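Local structure of ribonuclease VapC2 (Rickettsia felis, 3ZVK) at residues 5-8 / 9-13; 16-19 / 20-23; 39-42 / 43-47; 62-65 / 66-70; 96-99 / 100-103. The protein cleaves single-stranded RNA as the toxin of a type II toxin-antitoxin pair, uses magnesium as cofactor, and inhibits growth when expressed in Escherichia coli or yeast. The protein carries 1 engineered substitution. One frame throughout, in Å; residues are numbered along the deposited sequence.

In the fold
From the N terminus, contact 1 carries the chain out of strand 2-5 into helix 7-16, and contact 2 rounds the short link from that helix to helix 19-29. Contact 3 lies within helix 38-50, contact 4 turns helix 54-65 into strand 69-71, and contact 5 starts helix 97-109. Each is local, closing a turn or two, and all follow in series, so none nests or crosses. In space contact 1 is the hub: it touches the other four. Contacts 3 and 5 meet through Glu43 and Asn98 and both reach the second subunit, whereas contacts 2 and 5 lie on opposite sides of the chain's centre, about 25 Å apart between centres.

Contact 1. Residues 5-8 / 9-13; sequences LGTN and ICVYA. Engineered in segment 5-8: Gly6 (natural residue Asp).
Leu5 and Cys10 illustrate how the last residue of a strand can be packed against the helix that follows it. The apolar contacts centre on Leu5 CB, which lies 3.8 Å from Ile9 CG2 and equally 3.8 Å from Cys10 SG, so the leucine sits against two successive residues of the first helical turn. The Leu5 and Ile9 side chains cross at about a right angle. On another side of the helix Thr7 and Val11 run side by side; with Thr7 CG2 anti to the backbone N (OG1 at chi1 -53°), this methyl comes within 4.2 Å of Val11 CG2. Phe64 and Ile36 close over the Leu5 and Cys10 side, while Tyr76 of a VapB antitoxin chain packs on Thr7 and Val11.

Main-chain hydrogen bonds join the two halves. Gly6 O receives Cys10 N at 3.2 Å, Thr7 O receives Val11 N at 2.9 Å and Asn8 O receives Tyr12 N at 3.0 Å. The middle bond is the straightest of the three, with an N-H...O angle of 170°.

Gly6 occupies the N-cap position and is an engineered replacement for the natural Asp, a predicted magnesium ligand. The passage from the central parallel strand into the first helix, with the acidic position at the junction, is characteristic of the PIN-domain nuclease fold.

Contact 2. Residues 16-19 / 20-23; sequences KHPD and SYYN
Pro18 and Tyr21 form the apolar half of this turn, and the tyrosine is conveniently followed from its base outward. Its CB sits 3.5 Å from Pro18 O. CG lies beside the backbone N, which brings the ring back over the proline: CG is 3.5 Å from Pro18 CG, and CD1 is 3.6 Å from the same carbon. Farther out the ring draws slowly away, CE1 standing 3.9 Å from Pro18 CG. The result is a CH-pi contact in which Pro18 CG lies over one face, 17° off the ring normal. At the tip, OH leaves the turn and makes a hydrogen bond with Asn116 OD1, so the ring is held at both its base and its tip.

This is the link between two consecutive helices of the PIN domain: His17, with positive phi, is the first residue to leave helix 7-16, and Pro18 stands at the N-cap of helix 19-29. Pro18 O receives a weak bond from Tyr21 N, whereas Asp19 O takes a sounder one from Asn23 N at 3.0 Å. Phe50 of a VapB antitoxin chain packs on His17, Pro18 and Tyr21.

Tyr22 behaves differently. Its CG is wedged between backbone N and carbonyl carbon (chi1 85°), and one face of its ring receives Asp19 O. The aspartate side chain runs alongside, its OD1 3.3 Å from Tyr22 CE2, with carboxylate and ring planes turned 64° from each other.

Contact 3. Residues 39-42 / 43-47; sequences IVLA and ELQYG
Glu43 OE1, at the end of a side chain that leaves its helix past the carbonyls of Ile39 and Val40, is gripped by two other chains: it forms a salt bridge with Arg85 NH1 of the second subunit and a hydrogen bond with Tyr76 OH of a VapB antitoxin chain. The other oxygen, OE2, probably hydrogen-bonds to Asn98 ND2 of helix 97-109. The helix concerned, 38-50 of the PIN domain, thus packs on neighbouring helices of its own chain and also meets both partner molecules.

The base of the glutamate is packed on the preceding turn. Its CB lies 3.3 Å from Val40 O and its CG 3.5 Å from Ile39 O, and the chain bends at chi2 (-73°) before the carboxylate. Gln45 repeats this pattern two residues later: CG is 3.5 Å from Leu41 O, while NE2 reaches Gln58 OE1.

Val40 and Leu44 point the same way, side by side, and Val40 CG1 meets Leu44 CD1 at 3.8 Å. Backbone bonds between residues four apart unite the two turns, among them Gln45 N to Leu41 O at 2.8 Å and Tyr46 N to Ala42 O at 3.0 Å. Leu44 N donates to Val40 O at 2.9 Å in the carbonyl plane, and Leu44 CG packs 3.4 Å from that oxygen.

Contact 4. Residues 62-65 / 66-70; sequences DIFL and SRLEI
Phe64 and Leu68 make the tight side of this helix-to-strand turn. Leu68 CD2 comes within 3.6 Å of Phe64 CE2, approaching the ring obliquely, and the side chain is backed by Ile34 of the neighbouring strand. The same side holds a polar grip on Ile63 O: Ser66 OG, set between its own backbone N and carbonyl carbon (chi1 70°), donates to that oxygen at 2.6 Å, while Ser66 N adds only weak bonds to Ile63 O and Asp62 O.

The contact then slackens. Leu65 CD2 stands 4.4 Å from Leu68 CD2 and 4.5 Å from Ile70 CG1, and Glu69, pointing away from the helix, is exposed. Arg67 also leads outward and reaches a VapB antitoxin chain through a weak bond to Pro43 O.

Between the two sides runs a type I beta turn from Leu65 to Leu68, closed by Leu68 N donating to Leu65 O at 3.1 Å. The nitrogen sits well above the carbonyl plane, 61° out of it. It is by this turn that the PIN-domain chain passes from helix 54-65 to strand 69-71, outermost of this chain's sheet. Near the helix end, then, Ile63 O is satisfied chiefly by the Ser66 hydroxyl.

Contact 5. Residues 96-99 / 100-103; sequences GNND and LLIA
The Asn98 amide runs beside Leu101, its OD1 3.6 Å from Leu101 CD1, while its ND2 probably bonds to Glu43 OE2; the Asp99 carboxylate runs likewise beside Ile102, with OD1 3.5 Å from Ile102 CD1. The Asn97 amide turns back on its own chain: OD1 accepts from Asp99 N at 3.2 Å, forming an Asx turn, although the nitrogen lies 52° above the amide plane. Neither Asn98 nor Asp99 points its CB at the next turn; with CG beside the backbone N (chi1 -66° and -73°), OD1 of each lies against a methyl, and Asn98 CB is also near Ile102 CD1.

After a weak first bond, Leu100 N to Gly96 O, the backbone bonds are sound: Ile102 N donates to Asn98 O at 2.7 Å, nearly along the C=O axis, and Ala103 N to Asp99 O at 2.9 Å. Ile102 CD1 leans on that same Asn98 O at 3.2 Å.

Helix 97-109 of the PIN domain is wedged between two others. Leu100 packs on Leu84 and Leu88 of helix 75-90, Ile102 on Ile39 and Val40 of helix 38-50, and Leu101 meets Leu101 of the second subunit; beyond the helix the chain enters strand 112-115, next to strand 2-5.

Contact 1. Residues 5-8 / 9-13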
loop_
_atom_site.group_PDB
_atom_site.type_symbol
_atom_site.label_atom_id
_atom_site.label_comp_id
_atom_site.label_asym_id
_atom_site.label_seq_id
_atom_site.Cartn_x
_atom_site.Cartn_y
_atom_site.Cartn_z
ATOM N N LEU A 5 -24.093 -19.880 -4.225
ATOM C CA LEU A 5 -24.630 -20.639 -5.375
ATOM C C LEU A 5 -23.502 -21.234 -6.190
ATOM O O LEU A 5 -22.464 -20.584 -6.401
ATOM C CB LEU A 5 -25.523 -19.771 -6.296
ATOM C CG LEU A 5 -26.497 -18.828 -5.628
ATOM C CD1 LEU A 5 -27.066 -17.839 -6.650
ATOM C CD2 LEU A 5 -27.590 -19.606 -4.899
ATOM N N GLY A 6 -23.704 -22.472 -6.604
ATOM C CA GLY A 6 -22.769 -23.213 -7.450
ATOM C C GLY A 6 -22.920 -22.774 -8.893
ATOM O O GLY A 6 -23.837 -22.015 -9.228
ATOM N N THR A 7 -22.023 -23.231 -9.752
ATOM C CA THR A 7 -21.983 -22.851 -11.166
ATOM C C THR A 7 -23.259 -23.264 -11.904
ATOM O O THR A 7 -23.826 -22.437 -12.623
ATOM C CB THR A 7 -20.689 -23.381 -11.823
ATOM O OG1 THR A 7 -19.576 -22.945 -11.031
ATOM C CG2 THR A 7 -20.508 -22.895 -13.271
ATOM N N ASN A 8 -23.695 -24.528 -11.728
ATOM C CA ASN A 8 -24.886 -25.095 -12.353
ATOM C C ASN A 8 -26.143 -24.307 -12.034
ATOM O O ASN A 8 -26.912 -24.049 -12.950
ATOM C CB ASN A 8 -25.077 -26.570 -11.970
ATOM C CG ASN A 8 -24.043 -27.577 -12.404
ATOM O OD1 ASN A 8 -24.118 -28.726 -11.980
ATOM N ND2 ASN A 8 -23.134 -27.271 -13.321
ATOM N N ILE A 9 -26.329 -23.877 -10.766
ATOM C CA ILE A 9 -27.460 -23.051 -10.333
ATOM C C ILE A 9 -27.439 -21.747 -11.103
ATOM O O ILE A 9 -28.479 -21.355 -11.626
ATOM C CB ILE A 9 -27.469 -22.828 -8.783
ATOM C CG1 ILE A 9 -28.063 -24.060 -8.052
ATOM C CG2 ILE A 9 -28.200 -21.550 -8.375
ATOM C CD1 ILE A 9 -29.615 -24.319 -8.187
ATOM N N CYS A 10 -26.228 -21.107 -11.199
ATOM C CA CYS A 10 -26.022 -19.820 -11.849
ATOM C C CYS A 10 -26.302 -19.867 -13.349
ATOM O O CYS A 10 -27.036 -18.998 -13.832
ATOM C CB CYS A 10 -24.652 -19.248 -11.526
ATOM S SG CYS A 10 -24.455 -18.701 -9.815
ATOM N N VAL A 11 -25.738 -20.885 -14.068
ATOM C CA VAL A 11 -25.925 -21.134 -15.500
ATOM C C VAL A 11 -27.423 -21.382 -15.834
ATOM O O VAL A 11 -27.950 -20.758 -16.757
ATOM C CB VAL A 11 -24.992 -22.250 -16.040
ATOM C CG1 VAL A 11 -25.328 -22.605 -17.503
ATOM C CG2 VAL A 11 -23.524 -21.826 -15.950
ATOM N N TYR A 12 -28.112 -22.223 -15.035
ATOM C CA TYR A 12 -29.552 -22.501 -15.202
ATOM C C TYR A 12 -30.403 -21.273 -14.960
ATOM O O TYR A 12 -31.370 -21.075 -15.681
ATOM C CB TYR A 12 -30.020 -23.678 -14.322
ATOM C CG TYR A 12 -31.289 -24.324 -14.822
ATOM C CD1 TYR A 12 -31.265 -25.225 -15.889
ATOM C CD2 TYR A 12 -32.515 -24.055 -14.220
ATOM C CE1 TYR A 12 -32.435 -25.827 -16.353
ATOM C CE2 TYR A 12 -33.693 -24.621 -14.698
ATOM C CZ TYR A 12 -33.650 -25.503 -15.771
ATOM O OH TYR A 12 -34.809 -26.076 -16.236
ATOM N N ALA A 13 -30.029 -20.436 -13.982
ATOM C CA ALA A 13 -30.726 -19.195 -13.662
ATOM C C ALA A 13 -30.668 -18.210 -14.839
ATOM O O ALA A 13 -31.696 -17.652 -15.223
ATOM C CB ALA A 13 -30.117 -18.559 -12.420
#

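Contact 2. Residues 16-19 / 20-23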
loop_
_atom_site.group_PDB
_atom_site.type_symbol
_atom_site.label_atom_id
_atom_site.label_comp_id
_atom_site.label_asym_id
_atom_site.label_seq_id
_atom_site.Cartn_x
_atom_site.Cartn_y
_atom_site.Cartn_z
ATOM N N LYS A 16 -32.246 -20.406 -18.225
ATOM C CA LYS A 16 -33.661 -20.817 -18.110
ATOM C C LYS A 16 -34.548 -19.981 -17.202
ATOM O O LYS A 16 -35.758 -20.153 -17.251
ATOM C CB LYS A 16 -33.789 -22.322 -17.798
ATOM C CG LYS A 16 -32.889 -23.199 -18.690
ATOM C CD LYS A 16 -33.623 -24.045 -19.702
ATOM C CE LYS A 16 -32.692 -24.380 -20.857
ATOM N NZ LYS A 16 -33.202 -23.822 -22.141
ATOM N N HIS A 17 -33.963 -19.074 -16.393
ATOM C CA HIS A 17 -34.674 -18.178 -15.460
ATOM C C HIS A 17 -35.966 -18.797 -14.850
ATOM O O HIS A 17 -37.064 -18.291 -15.087
ATOM C CB HIS A 17 -34.876 -16.761 -16.068
ATOM C CG HIS A 17 -35.358 -16.783 -17.492
ATOM N ND1 HIS A 17 -34.487 -16.568 -18.558
ATOM C CD2 HIS A 17 -36.591 -17.075 -17.984
ATOM C CE1 HIS A 17 -35.219 -16.717 -19.652
ATOM N NE2 HIS A 17 -36.491 -17.021 -19.356
ATOM N N PRO A 18 -35.869 -19.928 -14.107
ATOM C CA PRO A 18 -37.097 -20.544 -13.562
ATOM C C PRO A 18 -37.699 -19.768 -12.401
ATOM O O PRO A 18 -36.960 -19.198 -11.603
ATOM C CB PRO A 18 -36.641 -21.948 -13.153
ATOM C CG PRO A 18 -35.197 -21.842 -12.936
ATOM C CD PRO A 18 -34.659 -20.684 -13.706
ATOM N N ASP A 19 -39.037 -19.748 -12.298
ATOM C CA ASP A 19 -39.757 -19.026 -11.235
ATOM C C ASP A 19 -39.406 -19.530 -9.842
ATOM O O ASP A 19 -39.317 -18.735 -8.907
ATOM C CB ASP A 19 -41.282 -19.095 -11.451
ATOM C CG ASP A 19 -41.856 -18.267 -12.592
ATOM O OD1 ASP A 19 -41.100 -17.488 -13.207
ATOM O OD2 ASP A 19 -43.073 -18.376 -12.847
ATOM N N SER A 20 -39.221 -20.841 -9.693
ATOM C CA SER A 20 -38.893 -21.466 -8.410
ATOM C C SER A 20 -37.566 -20.938 -7.831
ATOM O O SER A 20 -37.490 -20.682 -6.624
ATOM C CB SER A 20 -38.985 -22.999 -8.479
ATOM O OG SER A 20 -37.906 -23.614 -9.150
ATOM N N TYR A 21 -36.578 -20.671 -8.712
ATOM C CA TYR A 21 -35.262 -20.107 -8.354
ATOM C C TYR A 21 -35.408 -18.693 -7.794
ATOM O O TYR A 21 -34.860 -18.433 -6.721
ATOM C CB TYR A 21 -34.271 -20.151 -9.543
ATOM C CG TYR A 21 -33.647 -21.507 -9.822
ATOM C CD1 TYR A 21 -34.357 -22.689 -9.587
ATOM C CD2 TYR A 21 -32.393 -21.610 -10.428
ATOM C CE1 TYR A 21 -33.818 -23.933 -9.909
ATOM C CE2 TYR A 21 -31.835 -22.859 -10.741
ATOM C CZ TYR A 21 -32.553 -24.012 -10.475
ATOM O OH TYR A 21 -32.045 -25.252 -10.733
ATOM N N TYR A 22 -36.183 -17.788 -8.463
ATOM C CA TYR A 22 -36.357 -16.431 -7.933
ATOM C C TYR A 22 -37.171 -16.403 -6.644
ATOM O O TYR A 22 -36.940 -15.527 -5.807
ATOM C CB TYR A 22 -36.812 -15.387 -8.988
ATOM C CG TYR A 22 -38.302 -15.280 -9.255
ATOM C CD1 TYR A 22 -39.167 -14.734 -8.301
ATOM C CD2 TYR A 22 -38.827 -15.568 -10.510
ATOM C CE1 TYR A 22 -40.534 -14.620 -8.547
ATOM C CE2 TYR A 22 -40.189 -15.412 -10.780
ATOM C CZ TYR A 22 -41.035 -14.930 -9.797
ATOM O OH TYR A 22 -42.374 -14.780 -10.045
ATOM N N ASN A 23 -38.126 -17.350 -6.476
ATOM C CA ASN A 23 -38.909 -17.420 -5.250
ATOM C C ASN A 23 -38.048 -17.877 -4.071
ATOM O O ASN A 23 -38.232 -17.377 -2.971
ATOM C CB ASN A 23 -40.163 -18.298 -5.406
ATOM C CG ASN A 23 -41.299 -17.631 -6.161
ATOM O OD1 ASN A 23 -41.800 -18.156 -7.146
ATOM N ND2 ASN A 23 -41.762 -16.472 -5.701
#

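Contact 3. Residues 39-42 / 43-47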
loop_
_atom_site.group_PDB
_atom_site.type_symbol
_atom_site.label_atom_id
_atom_site.label_comp_id
_atom_site.label_asym_id
_atom_site.label_seq_id
_atom_site.Cartn_x
_atom_site.Cartn_y
_atom_site.Cartn_z
ATOM N N ILE A 39 -14.550 -18.120 -7.839
ATOM C CA ILE A 39 -14.324 -19.345 -8.656
ATOM C C ILE A 39 -15.531 -19.627 -9.588
ATOM O O ILE A 39 -15.347 -19.964 -10.750
ATOM C CB ILE A 39 -13.903 -20.606 -7.812
ATOM C CG1 ILE A 39 -12.761 -20.316 -6.791
ATOM C CG2 ILE A 39 -13.566 -21.798 -8.722
ATOM C CD1 ILE A 39 -11.422 -19.741 -7.389
ATOM N N VAL A 40 -16.739 -19.429 -9.088
ATOM C CA VAL A 40 -17.983 -19.526 -9.865
ATOM C C VAL A 40 -17.962 -18.443 -10.931
ATOM O O VAL A 40 -18.201 -18.748 -12.095
ATOM C CB VAL A 40 -19.279 -19.437 -9.003
ATOM C CG1 VAL A 40 -20.520 -19.282 -9.884
ATOM C CG2 VAL A 40 -19.404 -20.650 -8.088
ATOM N N LEU A 41 -17.616 -17.205 -10.540
ATOM C CA LEU A 41 -17.532 -16.056 -11.454
ATOM C C LEU A 41 -16.521 -16.268 -12.569
ATOM O O LEU A 41 -16.794 -15.900 -13.716
ATOM C CB LEU A 41 -17.318 -14.733 -10.705
ATOM C CG LEU A 41 -17.398 -13.472 -11.555
ATOM C CD1 LEU A 41 -18.769 -13.331 -12.298
ATOM C CD2 LEU A 41 -16.915 -12.253 -10.797
ATOM N N ALA A 42 -15.397 -16.950 -12.259
ATOM C CA ALA A 42 -14.378 -17.310 -13.247
ATOM C C ALA A 42 -15.030 -18.195 -14.310
ATOM O O ALA A 42 -14.866 -17.942 -15.503
ATOM C CB ALA A 42 -13.235 -18.044 -12.578
ATOM N N GLU A 43 -15.825 -19.198 -13.879
ATOM C CA GLU A 43 -16.532 -20.107 -14.777
ATOM C C GLU A 43 -17.592 -19.378 -15.616
ATOM O O GLU A 43 -17.687 -19.615 -16.814
ATOM C CB GLU A 43 -17.164 -21.266 -13.993
ATOM C CG GLU A 43 -16.173 -22.207 -13.323
ATOM C CD GLU A 43 -15.386 -23.154 -14.208
ATOM O OE1 GLU A 43 -15.910 -23.588 -15.258
ATOM O OE2 GLU A 43 -14.224 -23.447 -13.857
ATOM N N LEU A 44 -18.350 -18.476 -15.004
ATOM C CA LEU A 44 -19.390 -17.694 -15.686
ATOM C C LEU A 44 -18.784 -16.719 -16.712
ATOM O O LEU A 44 -19.286 -16.595 -17.825
ATOM C CB LEU A 44 -20.302 -16.974 -14.663
ATOM C CG LEU A 44 -21.116 -17.860 -13.700
ATOM C CD1 LEU A 44 -21.810 -16.993 -12.676
ATOM C CD2 LEU A 44 -22.122 -18.803 -14.447
ATOM N N GLN A 45 -17.659 -16.080 -16.363
ATOM C CA GLN A 45 -16.920 -15.205 -17.290
ATOM C C GLN A 45 -16.354 -16.002 -18.494
ATOM O O GLN A 45 -16.379 -15.518 -19.627
ATOM C CB GLN A 45 -15.828 -14.417 -16.560
ATOM C CG GLN A 45 -16.349 -13.173 -15.799
ATOM C CD GLN A 45 -16.972 -12.098 -16.685
ATOM O OE1 GLN A 45 -17.792 -11.332 -16.250
ATOM N NE2 GLN A 45 -16.647 -12.040 -17.969
ATOM N N TYR A 46 -15.928 -17.246 -18.262
ATOM C CA TYR A 46 -15.515 -18.144 -19.341
ATOM C C TYR A 46 -16.712 -18.476 -20.268
ATOM O O TYR A 46 -16.542 -18.523 -21.482
ATOM C CB TYR A 46 -14.861 -19.430 -18.782
ATOM C CG TYR A 46 -14.851 -20.606 -19.721
ATOM C CD1 TYR A 46 -14.063 -20.600 -20.877
ATOM C CD2 TYR A 46 -15.603 -21.753 -19.445
ATOM C CE1 TYR A 46 -14.026 -21.706 -21.735
ATOM C CE2 TYR A 46 -15.557 -22.872 -20.289
ATOM C CZ TYR A 46 -14.751 -22.848 -21.421
ATOM O OH TYR A 46 -14.692 -23.949 -22.249
ATOM N N GLY A 47 -17.895 -18.675 -19.682
ATOM C CA GLY A 47 -19.128 -18.921 -20.416
ATOM C C GLY A 47 -19.442 -17.792 -21.375
ATOM O O GLY A 47 -19.794 -18.037 -22.524
#

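Contact 4. Residues 62-65 / 66-70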
loop_
_atom_site.group_PDB
_atom_site.type_symbol
_atom_site.label_atom_id
_atom_site.label_comp_id
_atom_site.label_asym_id
_atom_site.label_seq_id
_atom_site.Cartn_x
_atom_site.Cartn_y
_atom_site.Cartn_z
ATOM N N ASP A 62 -24.216 -9.589 -15.693
ATOM C CA ASP A 62 -24.132 -8.351 -14.897
ATOM C C ASP A 62 -25.417 -8.118 -14.078
ATOM O O ASP A 62 -25.325 -7.758 -12.903
ATOM C CB ASP A 62 -23.823 -7.122 -15.781
ATOM C CG ASP A 62 -22.474 -7.115 -16.496
ATOM O OD1 ASP A 62 -21.603 -7.942 -16.139
ATOM O OD2 ASP A 62 -22.286 -6.264 -17.414
ATOM N N ILE A 63 -26.605 -8.375 -14.690
ATOM C CA ILE A 63 -27.930 -8.267 -14.068
ATOM C C ILE A 63 -28.078 -9.299 -12.937
ATOM O O ILE A 63 -28.563 -8.975 -11.847
ATOM C CB ILE A 63 -29.031 -8.383 -15.144
ATOM C CG1 ILE A 63 -29.084 -7.082 -15.969
ATOM C CG2 ILE A 63 -30.389 -8.644 -14.529
ATOM C CD1 ILE A 63 -29.713 -7.222 -17.302
ATOM N N PHE A 64 -27.620 -10.520 -13.193
ATOM C CA PHE A 64 -27.653 -11.632 -12.252
ATOM C C PHE A 64 -26.831 -11.326 -10.995
ATOM O O PHE A 64 -27.298 -11.594 -9.879
ATOM C CB PHE A 64 -27.195 -12.940 -12.955
ATOM C CG PHE A 64 -27.303 -14.171 -12.093
ATOM C CD1 PHE A 64 -28.537 -14.683 -11.737
ATOM C CD2 PHE A 64 -26.173 -14.763 -11.563
ATOM C CE1 PHE A 64 -28.633 -15.766 -10.855
ATOM C CE2 PHE A 64 -26.272 -15.873 -10.721
ATOM C CZ PHE A 64 -27.500 -16.355 -10.359
ATOM N N LEU A 65 -25.658 -10.692 -11.172
ATOM C CA LEU A 65 -24.732 -10.347 -10.092
ATOM C C LEU A 65 -25.162 -9.154 -9.256
ATOM O O LEU A 65 -24.683 -9.015 -8.125
ATOM C CB LEU A 65 -23.306 -10.082 -10.643
ATOM C CG LEU A 65 -22.605 -11.171 -11.445
ATOM C CD1 LEU A 65 -21.353 -10.634 -12.110
ATOM C CD2 LEU A 65 -22.293 -12.376 -10.598
ATOM N N SER A 66 -26.051 -8.290 -9.797
ATOM C CA SER A 66 -26.534 -7.101 -9.098
ATOM C C SER A 66 -27.058 -7.303 -7.675
ATOM O O SER A 66 -26.866 -6.395 -6.857
ATOM C CB SER A 66 -27.517 -6.310 -9.952
ATOM O OG SER A 66 -28.737 -6.993 -10.109
ATOM N N ARG A 67 -27.707 -8.460 -7.348
ATOM C CA ARG A 67 -28.226 -8.669 -5.980
ATOM C C ARG A 67 -27.456 -9.750 -5.186
ATOM O O ARG A 67 -27.860 -10.109 -4.083
ATOM C CB ARG A 67 -29.745 -8.850 -5.963
ATOM C CG ARG A 67 -30.474 -7.729 -6.684
ATOM C CD ARG A 67 -31.980 -7.702 -6.466
ATOM N NE ARG A 67 -32.371 -7.441 -5.073
ATOM C CZ ARG A 67 -32.308 -6.254 -4.481
ATOM N NH1 ARG A 67 -31.864 -5.200 -5.144
ATOM N NH2 ARG A 67 -32.675 -6.116 -3.219
ATOM N N LEU A 68 -26.268 -10.129 -5.703
ATOM C CA LEU A 68 -25.306 -11.132 -5.196
ATOM C C LEU A 68 -24.080 -10.462 -4.571
ATOM O O LEU A 68 -23.723 -9.402 -4.987
ATOM C CB LEU A 68 -24.752 -11.984 -6.427
ATOM C CG LEU A 68 -25.115 -13.465 -6.501
ATOM C CD1 LEU A 68 -26.336 -13.722 -5.795
ATOM C CD2 LEU A 68 -25.365 -13.908 -7.890
ATOM N N GLU A 69 -23.388 -11.141 -3.654
ATOM C CA GLU A 69 -22.111 -10.735 -3.106
ATOM C C GLU A 69 -21.075 -11.685 -3.744
ATOM O O GLU A 69 -21.261 -12.901 -3.722
ATOM C CB GLU A 69 -22.113 -10.905 -1.587
ATOM C CG GLU A 69 -20.852 -10.371 -0.905
ATOM C CD GLU A 69 -20.896 -10.343 0.616
ATOM O OE1 GLU A 69 -21.943 -9.947 1.179
ATOM O OE2 GLU A 69 -19.872 -10.695 1.247
ATOM N N ILE A 70 -20.026 -11.142 -4.370
ATOM C CA ILE A 70 -18.942 -11.958 -4.955
ATOM C C ILE A 70 -17.857 -12.095 -3.877
ATOM O O ILE A 70 -17.309 -11.089 -3.429
ATOM C CB ILE A 70 -18.414 -11.387 -6.297
ATOM C CG1 ILE A 70 -19.592 -11.125 -7.265
ATOM C CG2 ILE A 70 -17.373 -12.350 -6.922
ATOM C CD1 ILE A 70 -19.357 -9.966 -8.161
#

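Contact 5. Residues 96-99 / 100-103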
loop_
_atom_site.group_PDB
_atom_site.type_symbol
_atom_site.label_atom_id
_atom_site.label_comp_id
_atom_site.label_asym_id
_atom_site.label_seq_id
_atom_site.Cartn_x
_atom_site.Cartn_y
_atom_site.Cartn_z
ATOM N N GLY A 96 -13.776 -33.141 -9.258
ATOM C CA GLY A 96 -12.650 -32.408 -9.795
ATOM C C GLY A 96 -12.758 -30.906 -9.933
ATOM O O GLY A 96 -13.763 -30.279 -9.578
ATOM N N ASN A 97 -11.647 -30.341 -10.414
ATOM C CA ASN A 97 -11.411 -28.962 -10.781
ATOM C C ASN A 97 -11.822 -27.865 -9.786
ATOM O O ASN A 97 -11.408 -27.824 -8.606
ATOM C CB ASN A 97 -11.905 -28.705 -12.260
ATOM C CG ASN A 97 -13.356 -28.289 -12.530
ATOM O OD1 ASN A 97 -14.296 -28.595 -11.793
ATOM N ND2 ASN A 97 -13.558 -27.530 -13.600
ATOM N N ASN A 98 -12.627 -26.959 -10.319
ATOM C CA ASN A 98 -13.162 -25.811 -9.691
ATOM C C ASN A 98 -14.257 -26.162 -8.714
ATOM O O ASN A 98 -14.328 -25.507 -7.672
ATOM C CB ASN A 98 -13.481 -24.779 -10.767
ATOM C CG ASN A 98 -12.175 -24.337 -11.383
ATOM O OD1 ASN A 98 -11.123 -24.775 -10.943
ATOM N ND2 ASN A 98 -12.169 -23.479 -12.395
ATOM N N ASP A 99 -15.008 -27.251 -8.956
ATOM C CA ASP A 99 -16.035 -27.705 -8.007
ATOM C C ASP A 99 -15.457 -28.056 -6.628
ATOM O O ASP A 99 -16.055 -27.710 -5.615
ATOM C CB ASP A 99 -16.969 -28.768 -8.598
ATOM C CG ASP A 99 -17.957 -28.189 -9.605
ATOM O OD1 ASP A 99 -18.029 -26.944 -9.723
ATOM O OD2 ASP A 99 -18.682 -28.975 -10.249
ATOM N N LEU A 100 -14.230 -28.610 -6.600
ATOM C CA LEU A 100 -13.473 -28.862 -5.372
ATOM C C LEU A 100 -13.135 -27.488 -4.667
ATOM O O LEU A 100 -13.317 -27.360 -3.457
ATOM C CB LEU A 100 -12.188 -29.625 -5.727
ATOM C CG LEU A 100 -11.679 -30.718 -4.784
ATOM C CD1 LEU A 100 -12.784 -31.361 -3.998
ATOM C CD2 LEU A 100 -10.988 -31.818 -5.565
ATOM N N LEU A 101 -12.722 -26.463 -5.442
ATOM C CA LEU A 101 -12.409 -25.125 -4.935
ATOM C C LEU A 101 -13.677 -24.449 -4.411
ATOM O O LEU A 101 -13.663 -23.861 -3.330
ATOM C CB LEU A 101 -11.736 -24.246 -6.023
ATOM C CG LEU A 101 -10.260 -24.561 -6.364
ATOM C CD1 LEU A 101 -9.850 -23.929 -7.653
ATOM C CD2 LEU A 101 -9.327 -24.031 -5.308
ATOM N N ILE A 102 -14.773 -24.561 -5.189
ATOM C CA ILE A 102 -16.095 -24.025 -4.891
ATOM C C ILE A 102 -16.615 -24.602 -3.580
ATOM O O ILE A 102 -17.072 -23.824 -2.746
ATOM C CB ILE A 102 -17.065 -24.227 -6.106
ATOM C CG1 ILE A 102 -16.675 -23.262 -7.252
ATOM C CG2 ILE A 102 -18.540 -24.005 -5.712
ATOM C CD1 ILE A 102 -16.881 -23.824 -8.686
ATOM N N ALA A 103 -16.524 -25.943 -3.394
ATOM C CA ALA A 103 -16.972 -26.685 -2.204
ATOM C C ALA A 103 -16.162 -26.287 -0.979
ATOM O O ALA A 103 -16.749 -26.014 0.072
ATOM C CB ALA A 103 -16.883 -28.192 -2.450
#